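Local coordinates for putative GH105 family protein (Salmonella enterica subsp. enterica serovar Paratyphi A, PDB 3QWT) that is of unknown function but, as a possible GH105 member with an alpha/alpha toroid fold, probably releases unsaturated uronic acid residues from pectin-derived oligosaccharides by hydrolysis, at residues F20-R23 and D24-K27; V320-K323 and A324-I328. All blocks are in the same frame, centred on the assembly; numbering follows the deposited sequence.

Contact 1 of 2, residues F20-R23 and D24-K27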
loop_
_atom_site.group_PDB
_atom_site.type_symbol
_atom_site.label_atom_id
_atom_site.label_comp_id
_atom_site.label_asym_id
_atom_site.label_seq_id
_atom_site.Cartn_x
_atom_site.Cartn_y
_atom_site.Cartn_z
ATOM N N PHE A 20 43.402 12.010 24.164
ATOM C CA PHE A 20 44.829 12.223 24.072
ATOM C C PHE A 20 45.110 13.473 23.249
ATOM O O PHE A 20 46.140 14.115 23.421
ATOM C CB PHE A 20 45.535 10.990 23.501
ATOM C CG PHE A 20 45.384 10.823 22.018
ATOM C CD1 PHE A 20 46.368 11.264 21.161
ATOM C CD2 PHE A 20 44.283 10.192 21.489
ATOM C CE1 PHE A 20 46.246 11.094 19.811
ATOM C CE2 PHE A 20 44.163 10.017 20.134
ATOM C CZ PHE A 20 45.142 10.466 19.296
ATOM N N ILE A 21 44.175 13.829 22.373
ATOM C CA ILE A 21 44.342 15.018 21.541
ATOM C C ILE A 21 43.054 15.829 21.558
ATOM O O ILE A 21 41.965 15.262 21.505
ATOM C CB ILE A 21 44.739 14.621 20.102
ATOM C CG1 ILE A 21 45.013 15.855 19.249
ATOM C CG2 ILE A 21 43.685 13.689 19.468
ATOM C CD1 ILE A 21 45.223 15.532 17.788
ATOM N N ALA A 22 43.151 17.150 21.659
ATOM C CA ALA A 22 41.935 17.948 21.818
ATOM C C ALA A 22 41.192 18.156 20.509
ATOM O O ALA A 22 41.802 18.200 19.442
ATOM C CB ALA A 22 42.220 19.265 22.482
ATOM N N ARG A 23 39.869 18.282 20.606
ATOM C CA ARG A 23 39.041 18.440 19.425
ATOM C C ARG A 23 39.628 19.416 18.411
ATOM O O ARG A 23 39.787 19.086 17.235
ATOM C CB ARG A 23 37.620 18.897 19.776
ATOM C CG ARG A 23 36.697 18.909 18.535
ATOM C CD ARG A 23 35.348 19.530 18.788
ATOM N NE ARG A 23 35.481 20.928 19.169
ATOM C CZ ARG A 23 34.459 21.715 19.479
ATOM N NH1 ARG A 23 33.218 21.245 19.442
ATOM N NH2 ARG A 23 34.681 22.974 19.821
ATOM N N ASP A 24 39.923 20.628 18.852
ATOM C CA ASP A 24 40.319 21.662 17.905
ATOM C C ASP A 24 41.724 21.453 17.360
ATOM O O ASP A 24 42.068 21.935 16.286
ATOM C CB ASP A 24 40.090 23.050 18.499
ATOM C CG ASP A 24 38.600 23.331 18.712
ATOM O OD1 ASP A 24 37.782 22.787 17.937
ATOM O OD2 ASP A 24 38.235 24.069 19.648
ATOM N N GLU A 25 42.509 20.672 18.082
ATOM C CA GLU A 25 43.805 20.240 17.601
ATOM C C GLU A 25 43.576 19.311 16.414
ATOM O O GLU A 25 44.220 19.433 15.371
ATOM C CB GLU A 25 44.535 19.499 18.721
ATOM C CG GLU A 25 46.034 19.382 18.550
ATOM C CD GLU A 25 46.720 18.930 19.834
ATOM O OE1 GLU A 25 46.060 18.296 20.691
ATOM O OE2 GLU A 25 47.918 19.226 19.995
ATOM N N LEU A 26 42.645 18.379 16.580
ATOM C CA LEU A 26 42.262 17.489 15.492
ATOM C C LEU A 26 41.869 18.273 14.238
ATOM O O LEU A 26 42.373 18.020 13.140
ATOM C CB LEU A 26 41.107 16.604 15.930
ATOM C CG LEU A 26 41.510 15.189 16.290
ATOM C CD1 LEU A 26 40.419 14.543 17.124
ATOM C CD2 LEU A 26 41.776 14.407 15.018
ATOM N N LYS A 27 40.967 19.230 14.401
ATOM C CA LYS A 27 40.543 20.031 13.260
ATOM C C LYS A 27 41.733 20.734 12.590
ATOM O O LYS A 27 41.850 20.748 11.357
ATOM C CB LYS A 27 39.479 21.042 13.677
ATOM C CG LYS A 27 38.180 20.430 14.109
ATOM C CD LYS A 27 37.129 21.514 14.193
ATOM C CE LYS A 27 35.756 20.959 14.504
ATOM N NZ LYS A 27 34.788 22.068 14.732
#
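Ile21 and Glu25 meet where the incoming loop turns into helix 23-37. The Glu25 carboxylate reaches back over Ile21 CG1 and takes the backbone N-H of Ala22, with Ala22 N to Glu25 OE1 at 3.3 Å and 157°, on the anti lone pair of OE1. Ala22 is the N-cap, so this is the reciprocal half of a capping box; alanine has no polar side chain to supply the other half. Its carbonyl takes the first i+4 bond of the helix, Leu26 N to Ala22 O being 3.0 Å. Ile21 holds CG1 anti to its backbone N (chi1 -176°), which carries CD1 up to Leu26 CG at 4.0 Å. This apolar pair, on the residue before the N-cap and the fourth after it, forms a hydrophobic staple. Arg23, its chain bent at chi3, lies alongside Asp24, and its NE bonds to Asp24 OD1 at 3.2 Å. The N-H...O angle of this salt-bridge hydrogen bond is only 139°: NE meets OD1 from above the carboxylate plane, and OD1 is tilted from the guanidinium plane. The guanidinium also looks outward, NH1 donating to the carbonyl of Phe100 of the second subunit. The capping bond and the Ile21-Leu26 pair probably favour the helix start here, acidic Asp24 and Glu25 probably suit the helix dipole, and Asp24 may help to hold Arg23 where it reaches the second subunit.

Contact 2 of 2, residues V320-K323 and A324-I328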
loop_
_atom_site.group_PDB
_atom_site.type_symbol
_atom_site.label_atom_id
_atom_site.label_comp_id
_atom_site.label_asym_id
_atom_site.label_seq_id
_atom_site.Cartn_x
_atom_site.Cartn_y
_atom_site.Cartn_z
ATOM N N VAL A 320 41.682 -1.097 19.141
ATOM C CA VAL A 320 42.412 -1.212 17.888
ATOM C C VAL A 320 42.396 0.105 17.108
ATOM O O VAL A 320 43.443 0.620 16.682
ATOM C CB VAL A 320 41.817 -2.291 17.010
ATOM C CG1 VAL A 320 42.391 -2.175 15.607
ATOM C CG2 VAL A 320 42.098 -3.653 17.620
ATOM N N ALA A 321 41.195 0.644 16.930
ATOM C CA ALA A 321 41.017 1.926 16.253
ATOM C C ALA A 321 41.833 3.018 16.945
ATOM O O ALA A 321 42.596 3.739 16.300
ATOM C CB ALA A 321 39.553 2.298 16.216
ATOM N N GLU A 322 41.662 3.124 18.261
ATOM C CA GLU A 322 42.353 4.122 19.080
ATOM C C GLU A 322 43.870 4.083 18.921
ATOM O O GLU A 322 44.513 5.130 18.811
ATOM C CB GLU A 322 41.979 3.944 20.552
ATOM C CG GLU A 322 42.763 4.819 21.508
ATOM C CD GLU A 322 42.366 6.281 21.432
ATOM O OE1 GLU A 322 41.268 6.567 20.894
ATOM O OE2 GLU A 322 43.153 7.136 21.915
ATOM N N LYS A 323 44.443 2.884 18.918
ATOM C CA LYS A 323 45.876 2.749 18.672
ATOM C C LYS A 323 46.221 3.263 17.278
ATOM O O LYS A 323 47.127 4.076 17.122
ATOM C CB LYS A 323 46.337 1.305 18.833
ATOM C CG LYS A 323 46.038 0.737 20.197
ATOM C CD LYS A 323 46.690 -0.616 20.399
ATOM C CE LYS A 323 46.320 -1.180 21.768
ATOM N NZ LYS A 323 46.844 -2.559 21.964
ATOM N N ALA A 324 45.497 2.793 16.263
ATOM C CA ALA A 324 45.780 3.223 14.898
ATOM C C ALA A 324 45.700 4.740 14.761
ATOM O O ALA A 324 46.497 5.344 14.057
ATOM C CB ALA A 324 44.842 2.540 13.899
ATOM N N ILE A 325 44.728 5.352 15.422
ATOM C CA ILE A 325 44.545 6.796 15.328
ATOM C C ILE A 325 45.727 7.548 15.952
ATOM O O ILE A 325 46.196 8.551 15.415
ATOM C CB ILE A 325 43.218 7.255 15.972
ATOM C CG1 ILE A 325 42.010 6.866 15.091
ATOM C CG2 ILE A 325 43.233 8.750 16.193
ATOM C CD1 ILE A 325 41.978 7.551 13.717
ATOM N N ARG A 326 46.209 7.058 17.088
ATOM C CA ARG A 326 47.385 7.643 17.720
ATOM C C ARG A 326 48.578 7.518 16.778
ATOM O O ARG A 326 49.294 8.489 16.529
ATOM C CB ARG A 326 47.668 6.973 19.072
ATOM C CG ARG A 326 46.779 7.482 20.199
ATOM C CD ARG A 326 46.766 6.546 21.395
ATOM N NE ARG A 326 45.707 6.917 22.327
ATOM C CZ ARG A 326 45.907 7.281 23.590
ATOM N NH1 ARG A 326 47.134 7.302 24.097
ATOM N NH2 ARG A 326 44.875 7.609 24.355
ATOM N N GLY A 327 48.765 6.318 16.235
ATOM C CA GLY A 327 49.774 6.077 15.222
ATOM C C GLY A 327 49.682 7.016 14.027
ATOM O O GLY A 327 50.706 7.536 13.566
ATOM N N ILE A 328 48.467 7.240 13.521
ATOM C CA ILE A 328 48.278 8.105 12.351
ATOM C C ILE A 328 48.712 9.533 12.646
ATOM O O ILE A 328 49.351 10.187 11.818
ATOM C CB ILE A 328 46.809 8.134 11.849
ATOM C CG1 ILE A 328 46.400 6.787 11.242
ATOM C CG2 ILE A 328 46.623 9.235 10.801
ATOM C CD1 ILE A 328 47.208 6.429 10.011
#
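Glu322 and Arg326, one helical turn apart on helix 318-330, form a forked salt bridge on a single carboxylate oxygen. Arg326 NE reaches Glu322 OE2 at 2.6 Å and 161°, arriving in the plane of its own guanidinium and on the anti side of the oxygen. A weak second bond comes from Arg326 NH2 to the same OE2, at 3.0 Å. Both bonds end on OE2 and the carboxylate and guanidinium planes are 68° apart, so this is not the flat two-oxygen pairing. The bend of Glu322 at chi2 (72°) swings its carboxylate along the helix toward the arginine, whose chain stays extended from CG to NE. The other carboxylate oxygen, OE1, is hydrogen-bonded to the hydroxyl of Tyr376 on helix 363-377, while Arg326 NH2 has a further, long and weak ion pair with Glu18. Behind this pair the backbone ladder fixes the spacing: Arg326 N to Glu322 O is 3.1 Å, and Gly327 N to Lys323 O is 2.9 Å and almost straight. Ala324 packs on Gln275 and Trp281, and Gln275 NE2 also hydrogen-bonds to Val320 O; Ile325 packs on Ala301, Cys372 and Tyr376. Aliphatic Ala321 and Ile325 thus suit the sides turned to helices 294-309 and 363-377, while the ion pair lies against Phe20. With OE2 gripped by the arginine and OE1 by a tyrosine, the carboxylate is fixed in rotation and, probably, kept ionised.

Contact 1 comes first along the chain, at the start of helix 23-37, and contact 2 follows some 300 residues later on helix 318-330; their centres are about 14 Å apart, on the same side of the chain's centre. Phe20 of contact 1 reaches contact 2: its CD2 lies 3.3 Å from Glu322 OE2, and its CZ 3.5 Å from Arg326 CG. Helix 363-377 is a shared neighbour, since its Tyr376 touches Phe20, Leu26 and Ile325. Helices 23-37 and 363-377, the first and last of the chain, touch through Leu26, and the loop just before the first lies against helix 318-330, consistent with closure of an alpha/alpha toroid, while contact 1 alone also reaches the second subunit.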